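Local coordinates for flavodoxin (Bacillus cereus, PDB 6FSG), which binds flavin mononucleotide and probably serves as a low-potential electron donor to a number of redox enzymes, at residues I106-L109 against Q110-G113; G139-F142 against V143-L146. All coordinates share one frame; numbering follows the deposited sequence.

Overall arrangement
Both interactions lie at the C-terminal ends of helices in the flavodoxin fold, a five-stranded parallel sheet with helices packed on it. Interaction 1 closes helix 100-111, the crossover between strands 84-91 and 115-124. Interaction 2 lies near the C-terminal end of helix 129-144, which follows strand 115-124 and is the last helix of the chain. Leu109 and Phe142 both reach strands 84-91 and 115-124. The two centres are 19 Å apart and the nearest atoms about 8 Å, without touching. The flavin is remote from interaction 1: the side chain of Ile106 is about 14 Å from FMN. Arg112 of interaction 1 instead meets a bound glucose. Interaction 2 lies away from the annotated sites.

Interaction 1 of 2, residues I106-L109 against Q110-G113; sequences IEKL and QERG. With GLC (alpha-D-glucopyranose), chain D.
Lys108 and Glu111 join their side chains across the last turn of helix 100-111, the helix of a beta-alpha-beta unit in the flavodoxin fold. The lysine leaves with CG anti to its backbone N (chi1 -172°), then bends twice, which brings NZ round to the carboxylate. NZ lies 2.8 Å from Glu111 OE1 in a salt bridge, on the syn side and 23° out of the carboxylate plane. Asp76 gives the same ammonium a second salt bridge, so the buried lysine has two acidic partners.

In one of the two conformers of Glu107, its side chain runs beside that of Glu111 and points the same way; this pairing is therefore doubtful. Gln110 runs extended back past Ile106 O, and its NE2 comes within 3.5 Å of Ile106 CG2.

Backbone bonds from Gln110, Glu111 and Arg112 reach Ile106, Glu107 and Lys108. The helix then ends in a Schellman motif at Gly113, which has positive phi. On the opposite side of the helix from Glu107, Leu109 packs on Ala85, Val87 and Val116 of the sheet.

Arg112 bends its chain away from the helix, and Ile78 O accepts a bond from NE. GLC O5 lies at the edge of the guanidinium, near the guanidinium plane; Arg112 NH2 donates to GLC O5 at 2.6 Å.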
loop_
_atom_site.group_PDB
_atom_site.type_symbol
_atom_site.label_atom_id
_atom_site.label_comp_id
_atom_site.label_asym_id
_atom_site.label_seq_id
_atom_site.Cartn_x
_atom_site.Cartn_y
_atom_site.Cartn_z
ATOM N N ILE A 106 -7.080 1.674 -3.714
ATOM C CA ILE A 106 -7.618 2.906 -3.135
ATOM C C ILE A 106 -9.141 2.860 -3.109
ATOM O O ILE A 106 -9.777 3.173 -2.096
ATOM C CB ILE A 106 -7.080 4.150 -3.873
ATOM C CG1 ILE A 106 -5.615 4.413 -3.471
ATOM C CG2 ILE A 106 -7.977 5.373 -3.590
ATOM C CD1 ILE A 106 -4.961 5.525 -4.261
ATOM N N GLU A 107 -9.753 2.495 -4.238
ATOM C CA GLU A 107 -11.210 2.435 -4.306
ATOM C C GLU A 107 -11.785 1.524 -3.226
ATOM O O GLU A 107 -12.795 1.858 -2.593
ATOM C CB GLU A 107 -11.631 1.959 -5.699
ATOM C CG GLU A 107 -13.113 1.747 -5.922
ATOM C CD GLU A 107 -13.370 1.127 -7.280
ATOM O OE1 GLU A 107 -13.181 -0.099 -7.442
ATOM O OE2 GLU A 107 -13.709 1.882 -8.202
ATOM N N LYS A 108 -11.192 0.346 -3.030
ATOM C CA LYS A 108 -11.736 -0.595 -2.050
ATOM C C LYS A 108 -11.603 -0.053 -0.629
ATOM O O LYS A 108 -12.533 -0.166 0.177
ATOM C CB LYS A 108 -11.066 -1.961 -2.208
ATOM C CG LYS A 108 -11.690 -3.086 -1.365
ATOM C CD LYS A 108 -13.189 -3.306 -1.637
ATOM C CE LYS A 108 -13.449 -3.737 -3.080
ATOM N NZ LYS A 108 -14.889 -4.018 -3.311
ATOM N N LEU A 109 -10.467 0.566 -0.310
ATOM C CA LEU A 109 -10.314 1.205 0.994
ATOM C C LEU A 109 -11.387 2.263 1.217
ATOM O O LEU A 109 -11.959 2.349 2.308
ATOM C CB LEU A 109 -8.922 1.821 1.125
ATOM C CG LEU A 109 -7.751 0.831 1.228
ATOM C CD1 LEU A 109 -6.439 1.499 0.863
ATOM C CD2 LEU A 109 -7.680 0.231 2.622
ATOM N N GLN A 110 -11.687 3.065 0.186
ATOM C CA GLN A 110 -12.738 4.072 0.300
ATOM C C GLN A 110 -14.079 3.426 0.601
ATOM O O GLN A 110 -14.841 3.917 1.443
ATOM C CB GLN A 110 -12.857 4.860 -1.001
ATOM C CG GLN A 110 -11.639 5.654 -1.402
ATOM C CD GLN A 110 -11.756 6.176 -2.824
ATOM O OE1 GLN A 110 -12.582 5.700 -3.611
ATOM N NE2 GLN A 110 -10.919 7.155 -3.169
ATOM N N GLU A 111 -14.391 2.333 -0.104
ATOM C CA GLU A 111 -15.676 1.672 0.069
ATOM C C GLU A 111 -15.857 1.168 1.489
ATOM O O GLU A 111 -16.984 1.112 1.980
ATOM C CB GLU A 111 -15.799 0.490 -0.896
ATOM C CG GLU A 111 -16.016 0.877 -2.340
ATOM C CD GLU A 111 -16.067 -0.310 -3.285
ATOM O OE1 GLU A 111 -16.008 -1.470 -2.821
ATOM O OE2 GLU A 111 -16.178 -0.069 -4.509
ATOM N N ARG A 112 -14.777 0.762 2.147
ATOM C CA ARG A 112 -14.868 0.179 3.479
ATOM C C ARG A 112 -14.758 1.229 4.584
ATOM O O ARG A 112 -14.760 0.871 5.769
ATOM C CB ARG A 112 -13.828 -0.931 3.661
ATOM C CG ARG A 112 -13.833 -2.043 2.593
ATOM C CD ARG A 112 -15.218 -2.542 2.194
ATOM N NE ARG A 112 -15.952 -2.966 3.372
ATOM C CZ ARG A 112 -17.269 -3.067 3.432
ATOM N NH1 ARG A 112 -17.994 -2.828 2.353
ATOM N NH2 ARG A 112 -17.850 -3.421 4.564
ATOM N N GLY A 113 -14.702 2.514 4.219
ATOM C CA GLY A 113 -14.783 3.603 5.175
ATOM C C GLY A 113 -13.464 4.215 5.597
ATOM O O GLY A 113 -13.464 5.116 6.448
HETATM C C1 GLC D . -20.852 -2.424 5.200
HETATM C C2 GLC D . -20.948 -2.034 3.732
HETATM C C3 GLC D . -21.927 -2.958 3.029
HETATM C C4 GLC D . -21.520 -4.409 3.243
HETATM C C5 GLC D . -21.253 -4.725 4.712
HETATM C C6 GLC D . -20.605 -6.099 4.836
HETATM O O1 GLC D . -22.139 -2.341 5.819
HETATM O O2 GLC D . -21.375 -0.674 3.601
HETATM O O3 GLC D . -21.923 -2.670 1.628
HETATM O O4 GLC D . -22.572 -5.254 2.763
HETATM O O5 GLC D . -20.368 -3.763 5.285
HETATM O O6 GLC D . -19.951 -6.222 6.105
#

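Interaction 2 of 2, residues G139-F142 against V143-L146; sequences GAEF and VKHL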
loop_
_atom_site.group_PDB
_atom_site.type_symbol
_atom_site.label_atom_id
_atom_site.label_comp_id
_atom_site.label_asym_id
_atom_site.label_seq_id
_atom_site.Cartn_x
_atom_site.Cartn_y
_atom_site.Cartn_z
ATOM N N GLY A 139 5.958 8.482 3.397
ATOM C CA GLY A 139 5.945 8.079 4.794
ATOM C C GLY A 139 5.799 9.253 5.745
ATOM O O GLY A 139 5.036 9.187 6.712
ATOM N N ALA A 140 6.523 10.345 5.480
ATOM C CA ALA A 140 6.455 11.522 6.341
ATOM C C ALA A 140 5.066 12.150 6.315
ATOM O O ALA A 140 4.545 12.558 7.357
ATOM C CB ALA A 140 7.484 12.553 5.883
ATOM N N GLU A 141 4.452 12.253 5.134
ATOM C CA GLU A 141 3.119 12.843 5.053
ATOM C C GLU A 141 2.073 11.929 5.685
ATOM O O GLU A 141 1.113 12.410 6.302
ATOM C CB GLU A 141 2.775 13.175 3.600
ATOM C CG GLU A 141 3.572 14.347 3.039
ATOM C CD GLU A 141 3.187 15.645 3.698
ATOM O OE1 GLU A 141 1.976 15.936 3.712
ATOM O OE2 GLU A 141 4.075 16.348 4.225
ATOM N N PHE A 142 2.230 10.610 5.532
ATOM C CA PHE A 142 1.285 9.688 6.150
ATOM C C PHE A 142 1.240 9.882 7.664
ATOM O O PHE A 142 0.160 9.979 8.263
ATOM C CB PHE A 142 1.635 8.237 5.797
ATOM C CG PHE A 142 0.599 7.251 6.264
ATOM C CD1 PHE A 142 -0.548 7.004 5.517
ATOM C CD2 PHE A 142 0.748 6.600 7.467
ATOM C CE1 PHE A 142 -1.523 6.119 5.970
ATOM C CE2 PHE A 142 -0.207 5.700 7.906
ATOM C CZ PHE A 142 -1.345 5.464 7.156
ATOM N N VAL A 143 2.411 9.957 8.297
ATOM C CA VAL A 143 2.447 10.053 9.752
ATOM C C VAL A 143 1.717 11.301 10.232
ATOM O O VAL A 143 1.070 11.283 11.287
ATOM C CB VAL A 143 3.897 10.011 10.260
ATOM C CG1 VAL A 143 3.940 10.169 11.769
ATOM C CG2 VAL A 143 4.571 8.708 9.885
ATOM N N LYS A 144 1.817 12.405 9.480
ATOM C CA LYS A 144 1.197 13.659 9.912
ATOM C C LYS A 144 -0.295 13.497 10.195
ATOM O O LYS A 144 -0.853 14.239 11.010
ATOM C CB LYS A 144 1.371 14.762 8.861
ATOM C CG LYS A 144 2.791 15.261 8.667
ATOM C CD LYS A 144 2.809 16.461 7.707
ATOM C CE LYS A 144 4.228 16.933 7.419
ATOM N NZ LYS A 144 4.291 18.015 6.384
ATOM N N HIS A 145 -0.962 12.560 9.515
ATOM C CA HIS A 145 -2.394 12.344 9.685
ATOM C C HIS A 145 -2.740 11.484 10.893
ATOM O O HIS A 145 -3.919 11.387 11.249
ATOM C CB HIS A 145 -2.955 11.704 8.417
ATOM C CG HIS A 145 -3.039 12.649 7.261
ATOM N ND1 HIS A 145 -4.157 13.416 7.016
ATOM C CD2 HIS A 145 -2.144 12.966 6.295
ATOM C CE1 HIS A 145 -3.950 14.165 5.947
ATOM N NE2 HIS A 145 -2.737 13.909 5.490
ATOM N N LEU A 146 -1.760 10.859 11.527
ATOM C CA LEU A 146 -2.026 10.103 12.738
ATOM C C LEU A 146 -2.081 11.063 13.921
ATOM O O LEU A 146 -1.566 12.184 13.868
ATOM C CB LEU A 146 -0.941 9.052 12.932
ATOM C CG LEU A 146 -0.722 8.129 11.730
ATOM C CD1 LEU A 146 0.447 7.239 12.034
ATOM C CD2 LEU A 146 -1.955 7.323 11.415
#
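Glu141 and Lys144 form a salt bridge near the C-terminal end of helix 129-144, the C-terminal helix of the flavodoxin fold. The glutamate chain bends at chi2 (-68°), while the lysine chain is extended beyond CG. Their ends therefore meet at an angle outside the helix. Lys144 NZ is 2.7 Å from Glu141 OE2, on the syn side and 21° out of the carboxylate plane. Lys144 CE also lies close to the same oxygen, at 3.3 Å.

The backbone bonds change character along this turn. Val143 N still makes a regular helical bond to Gly139 O, 3.2 Å long. Lys144 N has two weak bonds, to Ala140 O and to Glu141 O. His145 N then bonds to Phe142 O, three residues back, and Leu146 N bonds in the same way to Val143 O. Bonding thus shifts from four residues back to three, a 3-10-like pattern, with Lys144 N weakly sharing both.

The apolar side chains of Phe142, Val143 and Leu146 pack on the sheet and a nearby loop. Phe142 is buried and packs on Ala86, Val117 and Leu118. Its ring also meets the side chain of Leu146 obliquely, with Phe142 CE2 at 4.2 Å from Leu146 CD2. Leu146 reaches Lys84 and Asn30 as well. Val143 lies against Thr28 and Asn30.

The His145 ring turns an edge back toward the helix. Glu141 O lies at that edge, near the ring plane, 3.3 Å from His145 CD2.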